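Local coordinates for CRISPR system Cmr subunit Cmr1-1 (Pyrococcus furiosus, PDB 4W8Z), which binds RNA as a subunit of the type III-B Cmr ribonucleoprotein complex of CRISPR antiviral defence, which it caps together with Cmr6, at residues G55-A58 / Q59-K62; Y120-P123 / G124-F127; L152-G156 / F157-R161; Y251-R254 / R255-Y259; F302-S305 / T306-E310. All coordinates share one frame; numbering follows the deposited sequence.

Interaction 1. Residues G55-A58 / Q59-K62; sequences GDDA and QKLK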
loop_
_atom_site.group_PDB
_atom_site.type_symbol
_atom_site.label_atom_id
_atom_site.label_comp_id
_atom_site.label_asym_id
_atom_site.label_seq_id
_atom_site.Cartn_x
_atom_site.Cartn_y
_atom_site.Cartn_z
ATOM N N GLY A 55 -8.711 18.523 -0.027
ATOM C CA GLY A 55 -9.639 18.159 1.029
ATOM C C GLY A 55 -11.056 17.896 0.555
ATOM O O GLY A 55 -11.320 16.917 -0.141
ATOM N N ASP A 56 -11.966 18.786 0.932
ATOM C CA ASP A 56 -13.379 18.660 0.588
ATOM C C ASP A 56 -13.635 18.682 -0.920
ATOM O O ASP A 56 -14.409 17.876 -1.439
ATOM C CB ASP A 56 -14.174 19.779 1.267
ATOM C CG ASP A 56 -13.462 21.122 1.202
ATOM O OD1 ASP A 56 -13.707 21.885 0.243
ATOM O OD2 ASP A 56 -12.653 21.415 2.112
ATOM N N ASP A 57 -12.974 19.604 -1.615
ATOM C CA ASP A 57 -13.194 19.832 -3.043
ATOM C C ASP A 57 -12.831 18.621 -3.902
ATOM O O ASP A 57 -11.792 18.615 -4.564
ATOM C CB ASP A 57 -12.382 21.049 -3.499
ATOM C CG ASP A 57 -12.884 21.638 -4.805
ATOM O OD1 ASP A 57 -12.756 22.867 -4.985
ATOM O OD2 ASP A 57 -13.406 20.884 -5.652
ATOM N N ALA A 58 -13.700 17.612 -3.911
ATOM C CA ALA A 58 -13.439 16.372 -4.641
ATOM C C ALA A 58 -13.467 16.574 -6.155
ATOM O O ALA A 58 -12.855 15.811 -6.904
ATOM C CB ALA A 58 -14.442 15.299 -4.238
ATOM N N GLN A 59 -14.182 17.600 -6.599
ATOM C CA GLN A 59 -14.300 17.891 -8.022
ATOM C C GLN A 59 -12.952 18.327 -8.586
ATOM O O GLN A 59 -12.486 17.794 -9.595
ATOM C CB GLN A 59 -15.359 18.971 -8.256
ATOM C CG GLN A 59 -16.001 18.954 -9.632
ATOM C CD GLN A 59 -17.431 19.461 -9.598
ATOM O OE1 GLN A 59 -18.286 18.888 -8.922
ATOM N NE2 GLN A 59 -17.696 20.546 -10.319
ATOM N N LYS A 60 -12.325 19.286 -7.910
ATOM C CA LYS A 60 -11.038 19.829 -8.330
ATOM C C LYS A 60 -9.963 18.747 -8.374
ATOM O O LYS A 60 -9.073 18.780 -9.222
ATOM C CB LYS A 60 -10.608 20.962 -7.394
ATOM C CG LYS A 60 -9.385 21.735 -7.855
ATOM C CD LYS A 60 -9.095 22.900 -6.924
ATOM C CE LYS A 60 -7.882 23.692 -7.394
ATOM N NZ LYS A 60 -7.590 24.851 -6.502
ATOM N N LEU A 61 -10.053 17.787 -7.460
ATOM C CA LEU A 61 -9.117 16.672 -7.437
ATOM C C LEU A 61 -9.239 15.837 -8.709
ATOM O O LEU A 61 -8.235 15.486 -9.330
ATOM C CB LEU A 61 -9.353 15.790 -6.208
ATOM C CG LEU A 61 -8.368 14.630 -6.040
ATOM C CD1 LEU A 61 -6.964 15.166 -5.799
ATOM C CD2 LEU A 61 -8.794 13.689 -4.921
ATOM N N LYS A 62 -10.474 15.534 -9.095
ATOM C CA LYS A 62 -10.727 14.698 -10.262
ATOM C C LYS A 62 -10.354 15.405 -11.560
ATOM O O LYS A 62 -10.034 14.757 -12.556
ATOM C CB LYS A 62 -12.194 14.272 -10.308
ATOM C CG LYS A 62 -12.433 13.014 -11.120
ATOM C CD LYS A 62 -11.637 11.862 -10.539
ATOM C CE LYS A 62 -12.016 10.539 -11.171
ATOM N NZ LYS A 62 -11.508 9.402 -10.356
#
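Asp-57 and Lys-60 meet where helix 58-69 begins. The carboxylate of Asp-57 folds over the first turn, and its OD2 takes the backbone N-H of Lys-60 at 3.0 Å. The bond is fairly straight at the hydrogen, 163°, but the nitrogen arrives from above the carboxylate plane, 46° out of it. Having CG opposite the backbone N, chi1 -161°, turns the carboxylate back toward the helix. OD2 also lies 3.3 Å from Lys-60 CB. The lysine chain then runs out fully extended, which leaves its NZ 5.7 Å from Asp-57 OD1, opposite in charge and near, but not in contact, so no salt bridge forms.

Behind this cap the ordinary helical bonding starts. Lys-62 N reaches Ala-58 O at 3.2 Å, while Leu-61 N to Asp-57 O is a weak bond at 3.5 Å. Asp-57 is also the centre of an inverse gamma turn, and Gly-55, with positive phi, is where the chain leaves helix 38-54. Leu-61 points back onto Arg-47, Ala-50 and Phe-54 of that helix, packing the two together.

Chemically this is an aspartate N-cap: it supplies an acceptor to an N-H of the first turn, and its negative charge sits at the positive helix end, which would favour the ionised carboxylate.

Interaction 2. Residues Y120-P123 / G124-F127; sequences YYPP and GSRF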
loop_
_atom_site.group_PDB
_atom_site.type_symbol
_atom_site.label_atom_id
_atom_site.label_comp_id
_atom_site.label_asym_id
_atom_site.label_seq_id
_atom_site.Cartn_x
_atom_site.Cartn_y
_atom_site.Cartn_z
ATOM N N TYR A 120 4.150 -16.842 -10.228
ATOM C CA TYR A 120 4.155 -15.555 -9.543
ATOM C C TYR A 120 5.489 -14.868 -9.793
ATOM O O TYR A 120 6.349 -15.409 -10.489
ATOM C CB TYR A 120 3.908 -15.728 -8.040
ATOM C CG TYR A 120 5.076 -16.311 -7.262
ATOM C CD1 TYR A 120 5.566 -17.578 -7.538
ATOM C CD2 TYR A 120 5.670 -15.597 -6.231
ATOM C CE1 TYR A 120 6.629 -18.108 -6.822
ATOM C CE2 TYR A 120 6.723 -16.121 -5.509
ATOM C CZ TYR A 120 7.201 -17.372 -5.808
ATOM O OH TYR A 120 8.255 -17.879 -5.082
ATOM N N TYR A 121 5.659 -13.674 -9.239
ATOM C CA TYR A 121 6.941 -12.984 -9.309
ATOM C C TYR A 121 7.613 -13.009 -7.941
ATOM O O TYR A 121 7.200 -12.290 -7.029
ATOM C CB TYR A 121 6.767 -11.543 -9.791
ATOM C CG TYR A 121 6.436 -11.403 -11.260
ATOM C CD1 TYR A 121 7.399 -11.640 -12.235
ATOM C CD2 TYR A 121 5.166 -11.017 -11.674
ATOM C CE1 TYR A 121 7.103 -11.504 -13.580
ATOM C CE2 TYR A 121 4.862 -10.879 -13.017
ATOM C CZ TYR A 121 5.836 -11.123 -13.963
ATOM O OH TYR A 121 5.534 -10.985 -15.296
ATOM N N PRO A 122 8.645 -13.851 -7.789
ATOM C CA PRO A 122 9.327 -14.012 -6.500
ATOM C C PRO A 122 10.214 -12.817 -6.176
ATOM O O PRO A 122 10.517 -12.038 -7.084
ATOM C CB PRO A 122 10.159 -15.281 -6.708
ATOM C CG PRO A 122 10.447 -15.285 -8.164
ATOM C CD PRO A 122 9.225 -14.716 -8.831
ATOM N N PRO A 123 10.606 -12.659 -4.897
ATOM C CA PRO A 123 11.539 -11.597 -4.501
ATOM C C PRO A 123 12.760 -11.549 -5.416
ATOM O O PRO A 123 13.405 -12.574 -5.630
ATOM C CB PRO A 123 11.935 -11.993 -3.078
ATOM C CG PRO A 123 10.738 -12.719 -2.561
ATOM C CD PRO A 123 10.145 -13.448 -3.738
ATOM N N GLY A 124 13.060 -10.373 -5.955
ATOM C CA GLY A 124 14.153 -10.235 -6.896
ATOM C C GLY A 124 13.648 -9.973 -8.302
ATOM O O GLY A 124 14.420 -9.619 -9.185
ATOM N N SER A 125 12.351 -10.160 -8.519
ATOM C CA SER A 125 11.745 -9.840 -9.805
ATOM C C SER A 125 11.936 -8.362 -10.094
ATOM O O SER A 125 11.730 -7.529 -9.212
ATOM C CB SER A 125 10.258 -10.192 -9.810
ATOM O OG SER A 125 10.048 -11.591 -9.664
ATOM N N ARG A 126 12.336 -8.025 -11.314
ATOM C CA ARG A 126 12.580 -6.626 -11.646
ATOM C C ARG A 126 11.650 -6.106 -12.733
ATOM O O ARG A 126 11.216 -6.857 -13.605
ATOM C CB ARG A 126 14.035 -6.427 -12.062
ATOM C CG ARG A 126 15.008 -6.572 -10.912
ATOM C CD ARG A 126 16.393 -6.121 -11.295
ATOM N NE ARG A 126 17.316 -6.298 -10.180
ATOM C CZ ARG A 126 18.598 -5.947 -10.204
ATOM N NH1 ARG A 126 19.118 -5.394 -11.292
ATOM N NH2 ARG A 126 19.357 -6.149 -9.136
ATOM N N PHE A 127 11.347 -4.813 -12.658
ATOM C CA PHE A 127 10.446 -4.151 -13.598
ATOM C C PHE A 127 11.033 -2.808 -14.006
ATOM O O PHE A 127 11.577 -2.085 -13.171
ATOM C CB PHE A 127 9.054 -3.949 -12.983
ATOM C CG PHE A 127 8.406 -5.223 -12.506
ATOM C CD1 PHE A 127 8.734 -5.763 -11.272
ATOM C CD2 PHE A 127 7.469 -5.881 -13.290
ATOM C CE1 PHE A 127 8.151 -6.937 -10.831
ATOM C CE2 PHE A 127 6.874 -7.053 -12.851
ATOM C CZ PHE A 127 7.218 -7.580 -11.620
#
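Tyr-121 lies with one ring face over the edge of Phe-127, whose CZ stands above the centre of the tyrosine ring, 3.9 Å from its CG. This is an edge-to-face (T-shaped) pair, with centroids 5.2 Å apart and planes at 71°. Near the plane of the same tyrosine, Ser-125 OG packs against Tyr-121 CB at 3.3 Å.

That serine also closes a type II turn from Pro-122 to Ser-125. Pro-122 O is gripped twice, by Ser-125 N at 3.0 Å and by Ser-125 OG at 2.7 Å, the hydroxyl in the carbonyl plane, on a lone pair. With its OG beside its own backbone N, chi1 -64°, the serine can use both donors on one oxygen. Gly-124 fills the turn position whose positive phi calls for glycine.

The turn leads from strand 119-120 into strand 126-133. Ser-125 and Phe-127 pack on strand 8-16, the neighbouring strand of the four-stranded antiparallel sheet, while Tyr-121 and Phe-127 both reach Pro-84 of strand 79-84 on the other flank.

Interaction 3. Residues L152-G156 / F157-R161; sequences LGSVG and FRSRR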
loop_
_atom_site.group_PDB
_atom_site.type_symbol
_atom_site.label_atom_id
_atom_site.label_comp_id
_atom_site.label_asym_id
_atom_site.label_seq_id
_atom_site.Cartn_x
_atom_site.Cartn_y
_atom_site.Cartn_z
ATOM N N LEU A 152 5.436 3.735 0.321
ATOM C CA LEU A 152 4.336 3.423 1.236
ATOM C C LEU A 152 3.349 2.393 0.684
ATOM O O LEU A 152 2.533 1.841 1.427
ATOM C CB LEU A 152 3.577 4.701 1.593
ATOM C CG LEU A 152 4.392 5.869 2.152
ATOM C CD1 LEU A 152 3.608 7.151 1.995
ATOM C CD2 LEU A 152 4.755 5.636 3.608
ATOM N N GLY A 153 3.412 2.138 -0.616
ATOM C CA GLY A 153 2.448 1.259 -1.243
ATOM C C GLY A 153 3.009 -0.090 -1.637
ATOM O O GLY A 153 3.959 -0.584 -1.032
ATOM N N SER A 154 2.406 -0.669 -2.670
ATOM C CA SER A 154 2.720 -2.003 -3.162
ATOM C C SER A 154 1.755 -2.315 -4.297
ATOM O O SER A 154 0.814 -1.558 -4.531
ATOM C CB SER A 154 2.604 -3.048 -2.054
ATOM O OG SER A 154 1.371 -2.910 -1.373
ATOM N N VAL A 155 1.979 -3.419 -5.005
ATOM C CA VAL A 155 1.122 -3.768 -6.142
ATOM C C VAL A 155 0.716 -5.243 -6.163
ATOM O O VAL A 155 1.424 -6.105 -5.642
ATOM C CB VAL A 155 1.811 -3.432 -7.481
ATOM C CG1 VAL A 155 2.077 -1.938 -7.593
ATOM C CG2 VAL A 155 3.103 -4.214 -7.620
ATOM N N GLY A 156 -0.436 -5.525 -6.763
ATOM C CA GLY A 156 -0.884 -6.892 -6.941
ATOM C C GLY A 156 -1.903 -7.404 -5.934
ATOM O O GLY A 156 -2.358 -6.679 -5.044
ATOM N N PHE A 157 -2.260 -8.676 -6.084
ATOM C CA PHE A 157 -3.195 -9.328 -5.178
ATOM C C PHE A 157 -2.606 -9.410 -3.768
ATOM O O PHE A 157 -1.455 -9.821 -3.595
ATOM C CB PHE A 157 -3.551 -10.724 -5.701
ATOM C CG PHE A 157 -4.634 -11.413 -4.917
ATOM C CD1 PHE A 157 -5.784 -10.733 -4.555
ATOM C CD2 PHE A 157 -4.513 -12.753 -4.565
ATOM C CE1 PHE A 157 -6.791 -11.368 -3.840
ATOM C CE2 PHE A 157 -5.515 -13.392 -3.846
ATOM C CZ PHE A 157 -6.656 -12.696 -3.484
ATOM N N ARG A 158 -3.403 -9.001 -2.781
ATOM C CA ARG A 158 -3.034 -9.048 -1.360
ATOM C C ARG A 158 -1.895 -8.094 -0.984
ATOM O O ARG A 158 -1.217 -8.294 0.023
ATOM C CB ARG A 158 -2.671 -10.481 -0.951
ATOM C CG ARG A 158 -3.871 -11.378 -0.750
ATOM C CD ARG A 158 -4.675 -10.933 0.465
ATOM N NE ARG A 158 -5.959 -11.617 0.531
ATOM C CZ ARG A 158 -7.098 -11.116 0.063
ATOM N NH1 ARG A 158 -7.115 -9.912 -0.494
ATOM N NH2 ARG A 158 -8.222 -11.816 0.155
ATOM N N SER A 159 -1.713 -7.040 -1.771
ATOM C CA SER A 159 -0.628 -6.086 -1.538
ATOM C C SER A 159 -0.825 -5.228 -0.277
ATOM O O SER A 159 0.125 -4.617 0.212
ATOM C CB SER A 159 -0.446 -5.188 -2.764
ATOM O OG SER A 159 -1.669 -5.046 -3.468
ATOM N N ARG A 160 -2.045 -5.189 0.252
ATOM C CA ARG A 160 -2.290 -4.544 1.541
ATOM C C ARG A 160 -1.886 -5.461 2.689
ATOM O O ARG A 160 -1.873 -5.052 3.854
ATOM C CB ARG A 160 -3.758 -4.146 1.684
ATOM C CG ARG A 160 -4.170 -2.993 0.785
ATOM C CD ARG A 160 -5.664 -2.751 0.859
ATOM N NE ARG A 160 -6.405 -3.929 0.431
ATOM C CZ ARG A 160 -7.717 -4.088 0.573
ATOM N NH1 ARG A 160 -8.453 -3.143 1.147
ATOM N NH2 ARG A 160 -8.293 -5.201 0.145
ATOM N N ARG A 161 -1.550 -6.701 2.354
ATOM C CA ARG A 161 -1.153 -7.678 3.357
ATOM C C ARG A 161 0.230 -8.262 3.093
ATOM O O ARG A 161 0.457 -9.453 3.313
ATOM C CB ARG A 161 -2.166 -8.819 3.432
ATOM C CG ARG A 161 -3.545 -8.440 3.925
ATOM C CD ARG A 161 -4.298 -9.706 4.280
ATOM N NE ARG A 161 -5.717 -9.485 4.527
ATOM C CZ ARG A 161 -6.539 -10.420 4.996
ATOM N NH1 ARG A 161 -6.072 -11.634 5.274
ATOM N NH2 ARG A 161 -7.823 -10.142 5.190
#
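Phe-157, next after Gly-156, carries Arg-158 over one ring face: Arg-158 CG lies 3.9 Å above the ring plane, over its centre. The arginine folds back so that Phe-157 CZ in turn covers one face of the guanidinium. The charged end goes to Glu-32 and Asp-318 in salt bridges, and Ser-107 OG adds a hydrogen bond.

On the inner side of the loop the serines join the two halves. Ser-154 OG donates to Ser-159 O at 2.6 Å, approaching from above the carbonyl plane, 49° out of it. A type II turn runs from Gly-156 to Ser-159, its backbone bond weak, with Ser-159 N 3.4 Å from Gly-156 O. The Ser-159 hydroxyl is modelled too close to the same oxygen for its geometry to be trusted. A type I turn follows, closed by Arg-161 N to Arg-158 O at 2.8 Å. Gly-156 takes backbone angles that call for glycine.

The run, with Gly-153 and Gly-156 here and Gly-164 just beyond, is consistent with the glycine-rich loop of RAMP proteins. Its chemistry is that of a buried polar loop: backbone oxygens take hydroxyl and N-H donors, and two carboxylates on Arg-158 NH2 would favour its protonated form.

Interaction 4. Residues Y251-R254 / R255-Y259; sequences YLRR and RIKKY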
loop_
_atom_site.group_PDB
_atom_site.type_symbol
_atom_site.label_atom_id
_atom_site.label_comp_id
_atom_site.label_asym_id
_atom_site.label_seq_id
_atom_site.Cartn_x
_atom_site.Cartn_y
_atom_site.Cartn_z
ATOM N N TYR A 251 -5.092 -11.958 15.868
ATOM C CA TYR A 251 -6.051 -10.906 15.538
ATOM C C TYR A 251 -7.328 -11.508 14.965
ATOM O O TYR A 251 -8.432 -11.166 15.382
ATOM C CB TYR A 251 -5.421 -9.931 14.547
ATOM C CG TYR A 251 -6.314 -8.815 14.050
ATOM C CD1 TYR A 251 -6.697 -7.774 14.885
ATOM C CD2 TYR A 251 -6.737 -8.780 12.726
ATOM C CE1 TYR A 251 -7.492 -6.740 14.421
ATOM C CE2 TYR A 251 -7.530 -7.750 12.255
ATOM C CZ TYR A 251 -7.904 -6.737 13.107
ATOM O OH TYR A 251 -8.690 -5.713 12.634
ATOM N N LEU A 252 -7.160 -12.424 14.018
ATOM C CA LEU A 252 -8.284 -13.106 13.390
ATOM C C LEU A 252 -9.005 -14.028 14.370
ATOM O O LEU A 252 -10.224 -14.172 14.311
ATOM C CB LEU A 252 -7.802 -13.901 12.175
ATOM C CG LEU A 252 -8.814 -14.757 11.414
ATOM C CD1 LEU A 252 -9.867 -13.884 10.750
ATOM C CD2 LEU A 252 -8.097 -15.624 10.392
ATOM N N ARG A 253 -8.253 -14.654 15.269
ATOM C CA ARG A 253 -8.846 -15.576 16.235
ATOM C C ARG A 253 -9.852 -14.860 17.135
ATOM O O ARG A 253 -10.975 -15.327 17.322
ATOM C CB ARG A 253 -7.763 -16.242 17.083
ATOM C CG ARG A 253 -8.270 -17.417 17.899
ATOM C CD ARG A 253 -7.221 -17.940 18.866
ATOM N NE ARG A 253 -6.860 -16.954 19.880
ATOM C CZ ARG A 253 -7.610 -16.665 20.939
ATOM N NH1 ARG A 253 -8.771 -17.280 21.118
ATOM N NH2 ARG A 253 -7.203 -15.755 21.818
ATOM N N ARG A 254 -9.448 -13.714 17.675
ATOM C CA ARG A 254 -10.322 -12.924 18.534
ATOM C C ARG A 254 -11.449 -12.276 17.732
ATOM O O ARG A 254 -12.549 -12.060 18.242
ATOM C CB ARG A 254 -9.520 -11.853 19.272
ATOM C CG ARG A 254 -8.440 -12.413 20.160
ATOM C CD ARG A 254 -7.823 -11.330 21.012
ATOM N NE ARG A 254 -6.652 -11.820 21.729
ATOM C CZ ARG A 254 -5.899 -11.076 22.532
ATOM N NH1 ARG A 254 -6.195 -9.797 22.729
ATOM N NH2 ARG A 254 -4.850 -11.615 23.138
ATOM N N ARG A 255 -11.159 -11.963 16.476
ATOM C CA ARG A 255 -12.133 -11.350 15.587
ATOM C C ARG A 255 -13.318 -12.281 15.360
ATOM O O ARG A 255 -14.473 -11.867 15.462
ATOM C CB ARG A 255 -11.472 -10.990 14.258
ATOM C CG ARG A 255 -12.320 -10.139 13.354
ATOM C CD ARG A 255 -11.558 -9.793 12.095
ATOM N NE ARG A 255 -11.634 -8.368 11.805
ATOM C CZ ARG A 255 -11.037 -7.789 10.775
ATOM N NH1 ARG A 255 -10.318 -8.519 9.932
ATOM N NH2 ARG A 255 -11.159 -6.483 10.588
ATOM N N ILE A 256 -13.015 -13.542 15.059
ATOM C CA ILE A 256 -14.029 -14.574 14.869
ATOM C C ILE A 256 -14.926 -14.707 16.101
ATOM O O ILE A 256 -16.150 -14.694 15.991
ATOM C CB ILE A 256 -13.381 -15.940 14.555
ATOM C CG1 ILE A 256 -12.631 -15.878 13.224
ATOM C CG2 ILE A 256 -14.429 -17.033 14.512
ATOM C CD1 ILE A 256 -11.724 -17.060 12.983
ATOM N N LYS A 257 -14.311 -14.826 17.274
ATOM C CA LYS A 257 -15.062 -14.947 18.514
ATOM C C LYS A 257 -15.925 -13.711 18.759
ATOM O O LYS A 257 -17.071 -13.817 19.196
ATOM C CB LYS A 257 -14.118 -15.173 19.699
ATOM C CG LYS A 257 -13.545 -16.579 19.792
ATOM C CD LYS A 257 -13.711 -17.127 21.199
ATOM C CE LYS A 257 -12.695 -16.536 22.165
ATOM N NZ LYS A 257 -11.488 -17.407 22.280
ATOM N N LYS A 258 -15.368 -12.542 18.458
ATOM C CA LYS A 258 -16.051 -11.278 18.705
ATOM C C LYS A 258 -17.325 -11.153 17.879
ATOM O O LYS A 258 -18.374 -10.756 18.389
ATOM C CB LYS A 258 -15.120 -10.098 18.411
ATOM C CG LYS A 258 -15.735 -8.738 18.690
ATOM C CD LYS A 258 -14.681 -7.648 18.759
ATOM C CE LYS A 258 -14.525 -6.912 17.446
ATOM N NZ LYS A 258 -13.620 -5.732 17.595
ATOM N N TYR A 259 -17.238 -11.505 16.604
ATOM C CA TYR A 259 -18.364 -11.290 15.710
ATOM C C TYR A 259 -19.372 -12.421 15.762
ATOM O O TYR A 259 -20.513 -12.251 15.335
ATOM C CB TYR A 259 -17.865 -11.060 14.287
ATOM C CG TYR A 259 -17.501 -9.616 14.082
ATOM C CD1 TYR A 259 -18.489 -8.666 13.888
ATOM C CD2 TYR A 259 -16.181 -9.195 14.126
ATOM C CE1 TYR A 259 -18.179 -7.342 13.722
ATOM C CE2 TYR A 259 -15.857 -7.865 13.959
ATOM C CZ TYR A 259 -16.863 -6.944 13.759
ATOM O OH TYR A 259 -16.564 -5.617 13.593
#
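Four residues apart on one side of the helix, Tyr-251 and Arg-255 both start with CG anti to the backbone N (chi1 177° in the tyrosine), and a bend at chi3 of Arg-255, -131°, swings its guanidinium across the tyrosine. Tyr-251 OH then stands over one guanidinium face, offset toward its rim and 3.3 Å from Arg-255 NH2. The two planes are 53° apart, neither stacked nor perpendicular, and the phenol makes no hydrogen bond to the arginine. Each group finds its polar partners in the loop packed against this face: Tyr-251 OH bonds to Asn-324 OD1 and Leu-322 N, while Arg-255 NH2 hydrogen-bonds Asn-320 O and forms a salt bridge with Glu-310 OE1.

One step round, Leu-252 CG touches Ile-256 CD1 at 4.0 Å. On the exposed side Arg-253 and Lys-257 run alongside each other, with Lys-257 NZ at the edge of the Arg-253 guanidinium; two positive groups so close would repel. Glu-250, in salt bridges with Arg-253 and Arg-254, probably offsets part of this.

The backbone beneath is alpha-helical. Arg-255 N to Tyr-251 O and Ile-256 N to Leu-252 O both measure 3.0 Å; Lys-257 N to Arg-253 O is weak. This is the i to i+4 spacing that puts side chains on one side of an alpha helix, here an amphipathic stretch of helix 237-264: within 251-259, Tyr-251, Leu-252 and Arg-255 are buried and the basic Arg-253, Arg-254 and Lys-257 exposed.

Interaction 5. Residues F302-S305 / T306-E310; sequences FFQS and TFHPE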
loop_
_atom_site.group_PDB
_atom_site.type_symbol
_atom_site.label_atom_id
_atom_site.label_comp_id
_atom_site.label_asym_id
_atom_site.label_seq_id
_atom_site.Cartn_x
_atom_site.Cartn_y
_atom_site.Cartn_z
ATOM N N PHE A 302 -4.890 4.786 7.413
ATOM C CA PHE A 302 -5.541 5.914 6.737
ATOM C C PHE A 302 -6.776 6.437 7.468
ATOM O O PHE A 302 -7.759 5.716 7.616
ATOM C CB PHE A 302 -5.955 5.519 5.318
ATOM C CG PHE A 302 -4.809 5.188 4.418
ATOM C CD1 PHE A 302 -4.048 6.194 3.847
ATOM C CD2 PHE A 302 -4.500 3.868 4.124
ATOM C CE1 PHE A 302 -2.994 5.893 3.013
ATOM C CE2 PHE A 302 -3.448 3.559 3.287
ATOM C CZ PHE A 302 -2.693 4.572 2.729
ATOM N N PHE A 303 -6.747 7.698 7.888
ATOM C CA PHE A 303 -7.886 8.278 8.597
ATOM C C PHE A 303 -8.656 9.249 7.707
ATOM O O PHE A 303 -8.085 10.220 7.218
ATOM C CB PHE A 303 -7.421 8.989 9.874
ATOM C CG PHE A 303 -6.579 8.126 10.782
ATOM C CD1 PHE A 303 -7.141 7.052 11.453
ATOM C CD2 PHE A 303 -5.231 8.395 10.971
ATOM C CE1 PHE A 303 -6.377 6.258 12.287
ATOM C CE2 PHE A 303 -4.461 7.605 11.806
ATOM C CZ PHE A 303 -5.036 6.536 12.465
ATOM N N GLN A 304 -9.942 8.980 7.487
ATOM C CA GLN A 304 -10.791 9.890 6.717
ATOM C C GLN A 304 -12.223 9.941 7.259
ATOM O O GLN A 304 -12.522 9.340 8.289
ATOM C CB GLN A 304 -10.808 9.495 5.237
ATOM C CG GLN A 304 -11.671 8.286 4.908
ATOM C CD GLN A 304 -10.851 7.053 4.612
ATOM O OE1 GLN A 304 -10.258 6.458 5.512
ATOM N NE2 GLN A 304 -10.815 6.657 3.344
ATOM N N SER A 305 -13.099 10.655 6.556
ATOM C CA SER A 305 -14.473 10.870 7.012
ATOM C C SER A 305 -15.422 9.721 6.680
ATOM O O SER A 305 -16.297 9.387 7.479
ATOM C CB SER A 305 -15.028 12.163 6.416
ATOM O OG SER A 305 -14.272 13.280 6.841
ATOM N N THR A 306 -15.261 9.138 5.494
ATOM C CA THR A 306 -16.099 8.022 5.061
ATOM C C THR A 306 -15.988 6.835 6.014
ATOM O O THR A 306 -14.887 6.426 6.384
ATOM C CB THR A 306 -15.731 7.557 3.630
ATOM O OG1 THR A 306 -16.159 8.541 2.680
ATOM C CG2 THR A 306 -16.396 6.225 3.299
ATOM N N PHE A 307 -17.134 6.301 6.422
ATOM C CA PHE A 307 -17.169 5.111 7.263
ATOM C C PHE A 307 -16.917 3.857 6.431
ATOM O O PHE A 307 -17.538 3.659 5.385
ATOM C CB PHE A 307 -18.512 5.013 7.996
ATOM C CG PHE A 307 -18.804 3.649 8.562
ATOM C CD1 PHE A 307 -18.056 3.138 9.609
ATOM C CD2 PHE A 307 -19.846 2.884 8.056
ATOM C CE1 PHE A 307 -18.331 1.885 10.134
ATOM C CE2 PHE A 307 -20.124 1.631 8.576
ATOM C CZ PHE A 307 -19.366 1.133 9.616
ATOM N N HIS A 308 -15.989 3.024 6.892
ATOM C CA HIS A 308 -15.713 1.744 6.249
ATOM C C HIS A 308 -16.080 0.616 7.201
ATOM O O HIS A 308 -15.471 0.476 8.262
ATOM C CB HIS A 308 -14.242 1.631 5.842
ATOM C CG HIS A 308 -13.692 2.871 5.212
ATOM N ND1 HIS A 308 -13.617 3.044 3.846
ATOM C CD2 HIS A 308 -13.189 4.000 5.763
ATOM C CE1 HIS A 308 -13.093 4.227 3.583
ATOM N NE2 HIS A 308 -12.825 4.828 4.729
ATOM N N PRO A 309 -17.078 -0.194 6.823
ATOM C CA PRO A 309 -17.547 -1.268 7.703
ATOM C C PRO A 309 -16.457 -2.298 8.001
ATOM O O PRO A 309 -15.623 -2.584 7.140
ATOM C CB PRO A 309 -18.694 -1.898 6.905
ATOM C CG PRO A 309 -18.391 -1.566 5.480
ATOM C CD PRO A 309 -17.767 -0.205 5.519
ATOM N N GLU A 310 -16.453 -2.826 9.222
ATOM C CA GLU A 310 -15.593 -3.954 9.544
ATOM C C GLU A 310 -16.305 -5.214 9.079
ATOM O O GLU A 310 -15.714 -6.282 8.998
ATOM C CB GLU A 310 -15.279 -4.024 11.042
ATOM C CG GLU A 310 -14.243 -5.090 11.408
ATOM C CD GLU A 310 -13.817 -5.034 12.862
ATOM O OE1 GLU A 310 -12.840 -5.725 13.227
ATOM O OE2 GLU A 310 -14.465 -4.304 13.643
#
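In the irregular loop that follows strand 294-302, Gln-304 and His-308 face each other across a bend at Ser-305 and Thr-306. The two side chains cross at about a right angle, and the amide and imidazole planes are 60° apart. Gln-304 CG sits at the ring edge, in its plane and 3.6 Å from His-308 NE2. A first torsion of 76° places CG there, tucked between the backbone N and the carbonyl carbon, and a bend at chi2 then turns the amide toward the ring.

Thr-306 contributes from above: its CG2 lies 3.8 Å over one face of the His-308 imidazole, toward the rim. Its hydroxyl turns elsewhere, OG1 bonding to Ser-219 O, and Ser-305 OG bonds to Pro-218 O, tying the bend to the chain before strand 226-231.

No clear hydrogen bond joins 302-305 to 306-310; this is an irregular surface loop with side-chain ties to a neighbouring segment, leaving the end of strand 294-302 of the C-terminal sheet.

Along the chain the interactions come in series, 1 to 5. Interactions 1, 2 and 3 belong to the N-terminal RAMP region, 4 and 5 to the Cmr1-like C-terminal one. Interactions 1 and 2 lie on opposite sides of the chain's centre, with centres 36 Å apart. Interaction 3, buried near the middle, lies 14 Å from interaction 2 between centres, and its nearest atoms are about 6 Å from both 4 and 5. Interactions 4 and 5 touch: Glu-310 OE1 bridges to Arg-255 NH2 at 3.2 Å, and Tyr-259 OH probably hydrogen-bonds Glu-310 OE2. The loop 302-310 is thus tied to helix 237-264, and loop 152-161, consistent with a RAMP glycine-rich loop, lies close to both C-terminal contacts.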